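Local coordinates for protein transcriptional regulator (TetR/AcrR family) (Bacillus halodurans, PDB 5GP9) that probably represses genes of fatty acid degradation by binding their operator DNA as a TetR-family regulator, and carries a bound palmitic acid in its C-terminal domain, at residues P6-I11 / L45-K50; G63-K68 / K124-L129. One frame throughout, in Å; residues are numbered along the deposited sequence.

Contact 1 (P6-I11 / L45-K50)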
ATOM      1  N   PRO A   6     -26.876  20.598   6.266  1.00 31.09           N
ATOM      2  CA  PRO A   6     -26.854  20.008   7.620  1.00 28.74           C
ATOM      3  C   PRO A   6     -26.959  18.515   7.772  1.00 32.56           C
ATOM      4  O   PRO A   6     -26.759  18.057   8.918  1.00 36.64           O
ATOM      5  CB  PRO A   6     -28.042  20.662   8.314  1.00 35.35           C
ATOM      6  CG  PRO A   6     -28.586  21.678   7.380  1.00 36.91           C
ATOM      7  CD  PRO A   6     -28.184  21.260   5.998  1.00 33.54           C
ATOM      8  N   LYS A   7     -27.269  17.759   6.691  1.00 26.25           N
ATOM      9  CA  LYS A   7     -27.373  16.274   6.723  1.00 29.03           C
ATOM     10  C   LYS A   7     -26.120  15.642   6.156  1.00 33.04           C
ATOM     11  O   LYS A   7     -26.044  14.440   6.092  1.00 29.33           O
ATOM     12  CB  LYS A   7     -28.577  15.706   5.969  1.00 31.41           C
ATOM     13  CG  LYS A   7     -29.890  16.157   6.634  1.00 33.79           C
ATOM     14  CD  LYS A   7     -31.123  15.610   5.987  1.00 37.81           C
ATOM     15  CE  LYS A   7     -32.335  16.251   6.703  1.00 45.00           C
ATOM     16  NZ  LYS A   7     -33.567  15.710   6.120  1.00 52.47           N
ATOM     17  N   TYR A   8     -25.158  16.457   5.757  1.00 31.67           N
ATOM     18  CA  TYR A   8     -23.868  15.965   5.211  1.00 32.89           C
ATOM     19  C   TYR A   8     -23.202  14.982   6.140  1.00 29.81           C
ATOM     20  O   TYR A   8     -22.971  13.818   5.766  1.00 31.44           O
ATOM     21  CB  TYR A   8     -22.950  17.141   4.883  1.00 35.75           C
ATOM     22  CG  TYR A   8     -21.594  16.707   4.428  1.00 37.05           C
ATOM     23  CD1 TYR A   8     -21.361  16.359   3.071  1.00 35.30           C
ATOM     24  CD2 TYR A   8     -20.559  16.571   5.367  1.00 34.41           C
ATOM     25  CE1 TYR A   8     -20.134  15.922   2.660  1.00 36.33           C
ATOM     26  CE2 TYR A   8     -19.308  16.133   4.966  1.00 38.79           C
ATOM     27  CZ  TYR A   8     -19.113  15.796   3.613  1.00 42.69           C
ATOM     28  OH  TYR A   8     -17.888  15.328   3.194  1.00 43.95           O
ATOM     29  N   ASP A   9     -22.894  15.421   7.365  1.00 32.22           N
ATOM     30  CA  ASP A   9     -22.205  14.548   8.276  1.00 31.46           C
ATOM     31  C   ASP A   9     -22.953  13.342   8.573  1.00 28.36           C
ATOM     32  O   ASP A   9     -22.359  12.278   8.649  1.00 30.25           O
ATOM     33  CB  ASP A   9     -21.903  15.259   9.578  1.00 34.05           C
ATOM     34  CG  ASP A   9     -20.892  16.326   9.411  1.00 37.50           C
ATOM     35  OD1 ASP A   9     -19.756  15.978   9.069  1.00 35.99           O
ATOM     36  OD2 ASP A   9     -21.222  17.538   9.594  1.00 42.74           O
ATOM     37  N   GLN A  10     -24.279  13.393   8.794  1.00 28.40           N
ATOM     38  CA  GLN A  10     -24.935  12.151   9.134  1.00 27.76           C
ATOM     39  C   GLN A  10     -24.893  11.144   7.947  1.00 24.44           C
ATOM     40  O   GLN A  10     -24.842   9.973   8.184  1.00 26.34           O
ATOM     41  CB  GLN A  10     -26.386  12.317   9.699  1.00 33.43           C
ATOM     42  CG  GLN A  10     -27.464  12.538   8.717  1.00 29.46           C
ATOM     43  CD  GLN A  10     -28.707  13.260   9.322  1.00 24.65           C
ATOM     44  OE1 GLN A  10     -28.627  14.419   9.685  1.00 30.50           O
ATOM     45  NE2 GLN A  10     -29.733  12.545   9.521  1.00 28.61           N
ATOM     46  N   ILE A  11     -24.962  11.612   6.704  1.00 25.27           N
ATOM     47  CA  ILE A  11     -24.912  10.677   5.580  1.00 23.56           C
ATOM     48  C   ILE A  11     -23.513  10.033   5.450  1.00 23.60           C
ATOM     49  O   ILE A  11     -23.403   8.797   5.366  1.00 25.66           O
ATOM     50  CB  ILE A  11     -25.333  11.356   4.259  1.00 25.77           C
ATOM     51  CG1 ILE A  11     -26.818  11.717   4.344  1.00 27.68           C
ATOM     52  CG2 ILE A  11     -25.143  10.440   3.094  1.00 25.31           C
ATOM     53  CD1 ILE A  11     -27.152  12.808   3.333  1.00 25.94           C
ATOM     54  N   LEU A  45     -30.256  14.121  -2.890  1.00 40.53           N
ATOM     55  CA  LEU A  45     -30.107  15.549  -2.851  1.00 41.18           C
ATOM     56  C   LEU A  45     -28.656  15.954  -2.581  1.00 44.30           C
ATOM     57  O   LEU A  45     -28.237  17.036  -2.958  1.00 44.05           O
ATOM     58  CB  LEU A  45     -30.974  16.147  -1.738  1.00 45.58           C
ATOM     59  CG  LEU A  45     -32.500  16.013  -1.831  1.00 53.10           C
ATOM     60  CD1 LEU A  45     -33.180  16.978  -0.835  1.00 52.41           C
ATOM     61  CD2 LEU A  45     -32.969  16.270  -3.251  1.00 49.08           C
ATOM     62  N   TYR A  46     -27.895  15.074  -1.913  1.00 38.25           N
ATOM     63  CA  TYR A  46     -26.536  15.369  -1.478  1.00 38.20           C
ATOM     64  C   TYR A  46     -25.469  14.767  -2.390  1.00 35.92           C
ATOM     65  O   TYR A  46     -24.456  15.401  -2.615  1.00 38.65           O
ATOM     66  CB  TYR A  46     -26.341  14.876  -0.034  1.00 34.39           C
ATOM     67  CG  TYR A  46     -26.877  15.851   1.005  1.00 32.43           C
ATOM     68  CD1 TYR A  46     -28.234  15.909   1.321  1.00 35.55           C
ATOM     69  CD2 TYR A  46     -25.968  16.676   1.751  1.00 30.85           C
ATOM     70  CE1 TYR A  46     -28.722  16.859   2.250  1.00 35.39           C
ATOM     71  CE2 TYR A  46     -26.442  17.583   2.711  1.00 33.03           C
ATOM     72  CZ  TYR A  46     -27.783  17.661   2.999  1.00 35.13           C
ATOM     73  OH  TYR A  46     -28.214  18.602   3.955  1.00 36.29           O
ATOM     74  N   PHE A  47     -25.735  13.565  -2.876  1.00 36.05           N
ATOM     75  CA  PHE A  47     -24.825  12.686  -3.608  1.00 32.07           C
ATOM     76  C   PHE A  47     -25.543  11.904  -4.747  1.00 39.69           C
ATOM     77  O   PHE A  47     -26.622  11.347  -4.532  1.00 39.94           O
ATOM     78  CB  PHE A  47     -24.236  11.648  -2.653  1.00 31.09           C
ATOM     79  CG  PHE A  47     -23.539  12.261  -1.469  1.00 31.82           C
ATOM     80  CD1 PHE A  47     -22.299  12.849  -1.575  1.00 29.69           C
ATOM     81  CD2 PHE A  47     -24.166  12.244  -0.240  1.00 29.46           C
ATOM     82  CE1 PHE A  47     -21.694  13.483  -0.502  1.00 30.78           C
ATOM     83  CE2 PHE A  47     -23.514  12.796   0.827  1.00 29.02           C
ATOM     84  CZ  PHE A  47     -22.336  13.434   0.680  1.00 26.69           C
ATOM     85  N   ASN A  48     -24.871  11.730  -5.888  1.00 39.20           N
ATOM     86  CA  ASN A  48     -25.459  11.014  -7.061  1.00 39.43           C
ATOM     87  C   ASN A  48     -25.585   9.505  -6.902  1.00 40.88           C
ATOM     88  O   ASN A  48     -26.545   8.902  -7.348  1.00 43.27           O
ATOM     89  CB  ASN A  48     -24.632  11.368  -8.344  1.00 51.40           C
ATOM     90  CG  ASN A  48     -24.815  12.833  -8.794  1.00 63.57           C
ATOM     91  OD1 ASN A  48     -25.618  13.089  -9.683  1.00 91.75           O
ATOM     92  ND2 ASN A  48     -24.116  13.793  -8.182  1.00 55.99           N
ATOM     93  N   ASN A  49     -24.630   8.862  -6.231  1.00 30.93           N
ATOM     94  CA  ASN A  49     -24.582   7.447  -6.125  1.00 35.06           C
ATOM     95  C   ASN A  49     -23.528   7.125  -5.072  1.00 30.92           C
ATOM     96  O   ASN A  49     -22.914   8.049  -4.510  1.00 32.90           O
ATOM     97  CB  ASN A  49     -24.214   6.775  -7.487  1.00 38.71           C
ATOM     98  CG  ASN A  49     -22.787   7.042  -7.916  1.00 44.94           C
ATOM     99  OD1 ASN A  49     -22.139   8.035  -7.480  1.00 38.01           O
ATOM    100  ND2 ASN A  49     -22.276   6.166  -8.832  1.00 52.78           N
ATOM    101  N   LYS A  50     -23.360   5.846  -4.834  1.00 36.40           N
ATOM    102  CA  LYS A  50     -22.437   5.344  -3.824  1.00 42.18           C
ATOM    103  C   LYS A  50     -21.009   5.876  -3.979  1.00 40.48           C
ATOM    104  O   LYS A  50     -20.349   6.195  -3.005  1.00 35.24           O
ATOM    105  CB  LYS A  50     -22.481   3.821  -3.870  1.00 46.39           C
ATOM    106  CG  LYS A  50     -21.519   3.117  -2.947  1.00 54.21           C
ATOM    107  CD  LYS A  50     -21.819   1.647  -2.870  1.00 52.72           C
ATOM    108  CE  LYS A  50     -21.712   0.936  -4.220  1.00 51.37           C
ATOM    109  NZ  LYS A  50     -21.517  -0.492  -3.877  1.00 53.40           N
TER
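Tyr46 reaches across to the start of helix 8-26 and, with Phe47, ties the end of the predicted helix-turn-helix unit (28-47) to the first helix of the TetR-type DNA-binding domain. Its side chain sets out with CG anti to its own carbonyl carbon (chi1 -82°). CB lies 4.0 Å from Ile11 CD1. The same methyl sits over one face of the ring, 4.2 Å from its centroid and 26° off the normal, a CH-pi contact that favours the CG and CD1 side. Farther out the ring runs along the backbone turn: CD2 nears Tyr8 CA, CE2 comes within 3.5 Å of Tyr8 N, and Lys7 CB packs on CE1 (3.9 Å) and CZ (3.6 Å). At the tip, OH accepts a hydrogen bond from Lys7 N (3.0 Å, N-H...O angle 160°), just before the first turn of the helix. Pro6 N also lies near this oxygen but has no hydrogen to give, and the ring of Pro6 crosses the tyrosine at about a right angle.

Phe47 fills the deeper, apolar half. Its CE2 meets Ile11 CG2 at 3.7 Å, so the two branches of this isoleucine serve different rings, CD1 going to Tyr46 and CG2 to Phe47. Phe47 also touches Val53 and Ser56 of helix 50-74, which draws that helix into the same cluster. Tyr8, whose OH makes a weak hydrogen bond to Glu60, completes the apolar group by setting CE1 at the edge of the Phe47 ring, 3.9 Å from CZ.

Contact 2 (G63-K68 / K124-L129)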
ATOM      1  N   GLY A  63      -8.944  16.717   3.721  1.00 30.59           N
ATOM      2  CA  GLY A  63      -8.706  18.105   3.773  1.00 35.44           C
ATOM      3  C   GLY A  63      -8.548  18.565   5.187  1.00 33.34           C
ATOM      4  O   GLY A  63      -7.633  19.326   5.456  1.00 42.83           O
ATOM      5  N   ARG A  64      -9.373  18.054   6.082  1.00 33.12           N
ATOM      6  CA  ARG A  64      -9.285  18.432   7.517  1.00 40.06           C
ATOM      7  C   ARG A  64      -8.097  17.832   8.243  1.00 40.60           C
ATOM      8  O   ARG A  64      -7.532  18.470   9.110  1.00 42.99           O
ATOM      9  CB  ARG A  64     -10.534  18.027   8.280  1.00 40.80           C
ATOM     10  CG  ARG A  64     -11.771  18.736   7.773  1.00 48.54           C
ATOM     11  CD  ARG A  64     -12.987  18.686   8.705  1.00 49.49           C
ATOM     12  NE  ARG A  64     -13.980  19.644   8.171  1.00 58.60           N
ATOM     13  CZ  ARG A  64     -14.054  20.956   8.453  1.00 46.84           C
ATOM     14  NH1 ARG A  64     -13.262  21.536   9.370  1.00 47.71           N
ATOM     15  NH2 ARG A  64     -14.976  21.699   7.839  1.00 51.56           N
ATOM     16  N   PHE A  65      -7.805  16.576   7.936  1.00 38.78           N
ATOM     17  CA  PHE A  65      -6.599  15.856   8.419  1.00 35.72           C
ATOM     18  C   PHE A  65      -5.347  16.616   8.097  1.00 38.15           C
ATOM     19  O   PHE A  65      -4.571  16.854   8.986  1.00 39.92           O
ATOM     20  CB  PHE A  65      -6.612  14.474   7.827  1.00 35.28           C
ATOM     21  CG  PHE A  65      -5.353  13.667   8.069  1.00 35.57           C
ATOM     22  CD1 PHE A  65      -4.921  13.375   9.355  1.00 36.92           C
ATOM     23  CD2 PHE A  65      -4.596  13.249   6.999  1.00 34.80           C
ATOM     24  CE1 PHE A  65      -3.766  12.638   9.534  1.00 33.06           C
ATOM     25  CE2 PHE A  65      -3.512  12.439   7.162  1.00 36.10           C
ATOM     26  CZ  PHE A  65      -3.079  12.124   8.436  1.00 34.39           C
ATOM     27  N   VAL A  66      -5.164  17.007   6.831  1.00 34.59           N
ATOM     28  CA  VAL A  66      -3.980  17.720   6.413  1.00 40.32           C
ATOM     29  C   VAL A  66      -3.914  19.098   7.129  1.00 41.62           C
ATOM     30  O   VAL A  66      -2.839  19.499   7.619  1.00 39.71           O
ATOM     31  CB  VAL A  66      -3.824  17.813   4.855  1.00 39.74           C
ATOM     32  CG1 VAL A  66      -3.822  16.424   4.219  1.00 33.12           C
ATOM     33  CG2 VAL A  66      -4.893  18.679   4.220  1.00 47.89           C
ATOM     34  N   ASP A  67      -5.054  19.789   7.226  1.00 42.29           N
ATOM     35  CA  ASP A  67      -5.125  21.123   7.888  1.00 44.86           C
ATOM     36  C   ASP A  67      -4.732  21.052   9.345  1.00 40.50           C
ATOM     37  O   ASP A  67      -3.987  21.915   9.828  1.00 44.14           O
ATOM     38  CB  ASP A  67      -6.539  21.732   7.795  1.00 49.61           C
ATOM     39  CG  ASP A  67      -6.839  22.329   6.434  1.00 56.05           C
ATOM     40  OD1 ASP A  67      -5.913  22.495   5.617  1.00 64.20           O
ATOM     41  OD2 ASP A  67      -8.015  22.654   6.171  1.00 69.04           O
ATOM     42  N   LYS A  68      -5.220  20.032  10.033  1.00 37.32           N
ATOM     43  CA  LYS A  68      -4.803  19.779  11.430  1.00 39.88           C
ATOM     44  C   LYS A  68      -3.331  19.471  11.586  1.00 43.01           C
ATOM     45  O   LYS A  68      -2.730  19.885  12.588  1.00 41.11           O
ATOM     46  CB  LYS A  68      -5.563  18.634  12.040  1.00 41.57           C
ATOM     47  CG  LYS A  68      -6.964  19.025  12.415  1.00 54.28           C
ATOM     48  CD  LYS A  68      -7.721  17.864  13.024  1.00 59.35           C
ATOM     49  CE  LYS A  68      -9.109  18.333  13.432  1.00 66.68           C
ATOM     50  NZ  LYS A  68     -10.046  17.203  13.588  1.00 71.01           N
ATOM     51  N   LYS A 124      -2.959  13.405  -2.894  1.00 29.42           N
ATOM     52  CA  LYS A 124      -1.875  14.328  -3.212  1.00 34.93           C
ATOM     53  C   LYS A 124      -1.753  15.456  -2.230  1.00 31.47           C
ATOM     54  O   LYS A 124      -0.665  15.887  -1.936  1.00 32.88           O
ATOM     55  CB  LYS A 124      -1.914  14.839  -4.671  1.00 38.43           C
ATOM     56  CG  LYS A 124      -0.614  15.542  -5.075  1.00 49.62           C
ATOM     57  CD  LYS A 124      -0.695  16.094  -6.496  1.00 61.98           C
ATOM     58  CE  LYS A 124       0.034  17.439  -6.640  1.00 69.36           C
ATOM     59  NZ  LYS A 124      -0.105  18.003  -8.028  1.00 75.79           N
ATOM     60  N   GLY A 125      -2.848  15.934  -1.650  1.00 30.64           N
ATOM     61  CA  GLY A 125      -2.762  16.974  -0.643  1.00 30.83           C
ATOM     62  C   GLY A 125      -1.897  16.613   0.586  1.00 29.18           C
ATOM     63  O   GLY A 125      -1.095  17.418   1.069  1.00 29.07           O
ATOM     64  N   TYR A 126      -2.010  15.366   1.013  1.00 28.02           N
ATOM     65  CA  TYR A 126      -1.231  14.900   2.176  1.00 26.90           C
ATOM     66  C   TYR A 126       0.242  14.703   1.734  1.00 26.91           C
ATOM     67  O   TYR A 126       1.198  15.100   2.387  1.00 25.09           O
ATOM     68  CB  TYR A 126      -1.827  13.599   2.657  1.00 27.09           C
ATOM     69  CG  TYR A 126      -1.156  12.945   3.840  1.00 26.71           C
ATOM     70  CD1 TYR A 126      -0.565  13.682   4.861  1.00 25.25           C
ATOM     71  CD2 TYR A 126      -1.124  11.614   3.952  1.00 27.20           C
ATOM     72  CE1 TYR A 126       0.026  13.058   5.946  1.00 29.90           C
ATOM     73  CE2 TYR A 126      -0.564  10.982   5.020  1.00 26.26           C
ATOM     74  CZ  TYR A 126       0.029  11.705   6.015  1.00 24.92           C
ATOM     75  OH  TYR A 126       0.610  11.052   7.116  1.00 29.93           O
ATOM     76  N   LEU A 127       0.412  14.094   0.558  1.00 24.46           N
ATOM     77  CA  LEU A 127       1.766  13.952  -0.059  1.00 28.48           C
ATOM     78  C   LEU A 127       2.483  15.284  -0.245  1.00 29.17           C
ATOM     79  O   LEU A 127       3.617  15.342   0.045  1.00 26.40           O
ATOM     80  CB  LEU A 127       1.762  13.135  -1.361  1.00 26.77           C
ATOM     81  CG  LEU A 127       1.082  11.745  -1.306  1.00 28.27           C
ATOM     82  CD1 LEU A 127       1.059  11.020  -2.672  1.00 28.80           C
ATOM     83  CD2 LEU A 127       1.721  10.884  -0.225  1.00 24.64           C
ATOM     84  N   ASN A 128       1.787  16.357  -0.646  1.00 28.57           N
ATOM     85  CA  ASN A 128       2.408  17.713  -0.708  1.00 32.25           C
ATOM     86  C   ASN A 128       2.855  18.263   0.637  1.00 28.63           C
ATOM     87  O   ASN A 128       3.908  18.881   0.752  1.00 30.61           O
ATOM     88  CB  ASN A 128       1.444  18.706  -1.353  1.00 31.60           C
ATOM     89  CG  ASN A 128       1.184  18.422  -2.829  1.00 33.82           C
ATOM     90  OD1 ASN A 128       1.865  17.634  -3.484  1.00 34.33           O
ATOM     91  ND2 ASN A 128       0.133  19.069  -3.346  1.00 34.58           N
ATOM     92  N   LEU A 129       2.099  17.985   1.686  1.00 29.06           N
ATOM     93  CA  LEU A 129       2.506  18.301   3.031  1.00 29.48           C
ATOM     94  C   LEU A 129       3.765  17.563   3.441  1.00 28.54           C
ATOM     95  O   LEU A 129       4.669  18.124   4.005  1.00 28.95           O
ATOM     96  CB  LEU A 129       1.371  17.984   4.041  1.00 32.46           C
ATOM     97  CG  LEU A 129       1.777  18.263   5.475  1.00 34.43           C
ATOM     98  CD1 LEU A 129       2.100  19.751   5.636  1.00 38.86           C
ATOM     99  CD2 LEU A 129       0.662  17.809   6.398  1.00 37.25           C
TER
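Phe65 drives its ring edge into the face of Tyr126, the tight centre of a nearly parallel helix pair in the C-terminal domain of this TetR-family regulator. The short axes run 9.6 Å apart at 13°. The two rings form an edge-to-face pair with centroids 5.0 Å apart and planes at 62°, and Phe65 CE2 stands over the centre of the tyrosine ring. Phe65 CG is anti to the backbone N (chi1 172°), which points the ring at Tyr126. The phenol OH is held by a hydrogen bond to His90 ND1, anchoring the far end of the ring. Next to the rings, Val66 CG1 presses on the opposing backbone, 3.6 Å from Tyr126 CA, and also touches Gly125 C at 4.1 Å.

Toward Leu129 the fit is looser: its CD2 comes no nearer than 4.1 Å to Val66 O. The outer flank faces solvent, with Arg64 in a salt bridge to Glu60. Phe65 also touches the bound palmitic acid, so the aromatic pair borders the ligand pocket. Around Tyr126, helix 79-95 packs Leu86 and helix 149-169 packs Phe157 and Leu160.

How the contacts relate
Contact 1 lies toward the outside of the chain, about 20 Å from its centre, and is partly buried; contact 2 is buried, about 9 Å from that centre. Their centres are about 23 Å apart and they do not touch. Helix 50-74 is common ground: it begins at the last residue of segment 45-50, takes part in the packing of Phe47, and carries segment 63-68 into the ligand-binding half. Contact 1 joins the start of helix 8-26 to the link between helices 40-46 and 50-74 and adds a backbone-to-side-chain hydrogen bond to its apolar packing, whereas contact 2 pairs two mid-helix segments through aromatic and aliphatic groups, with no hydrogen bond between them.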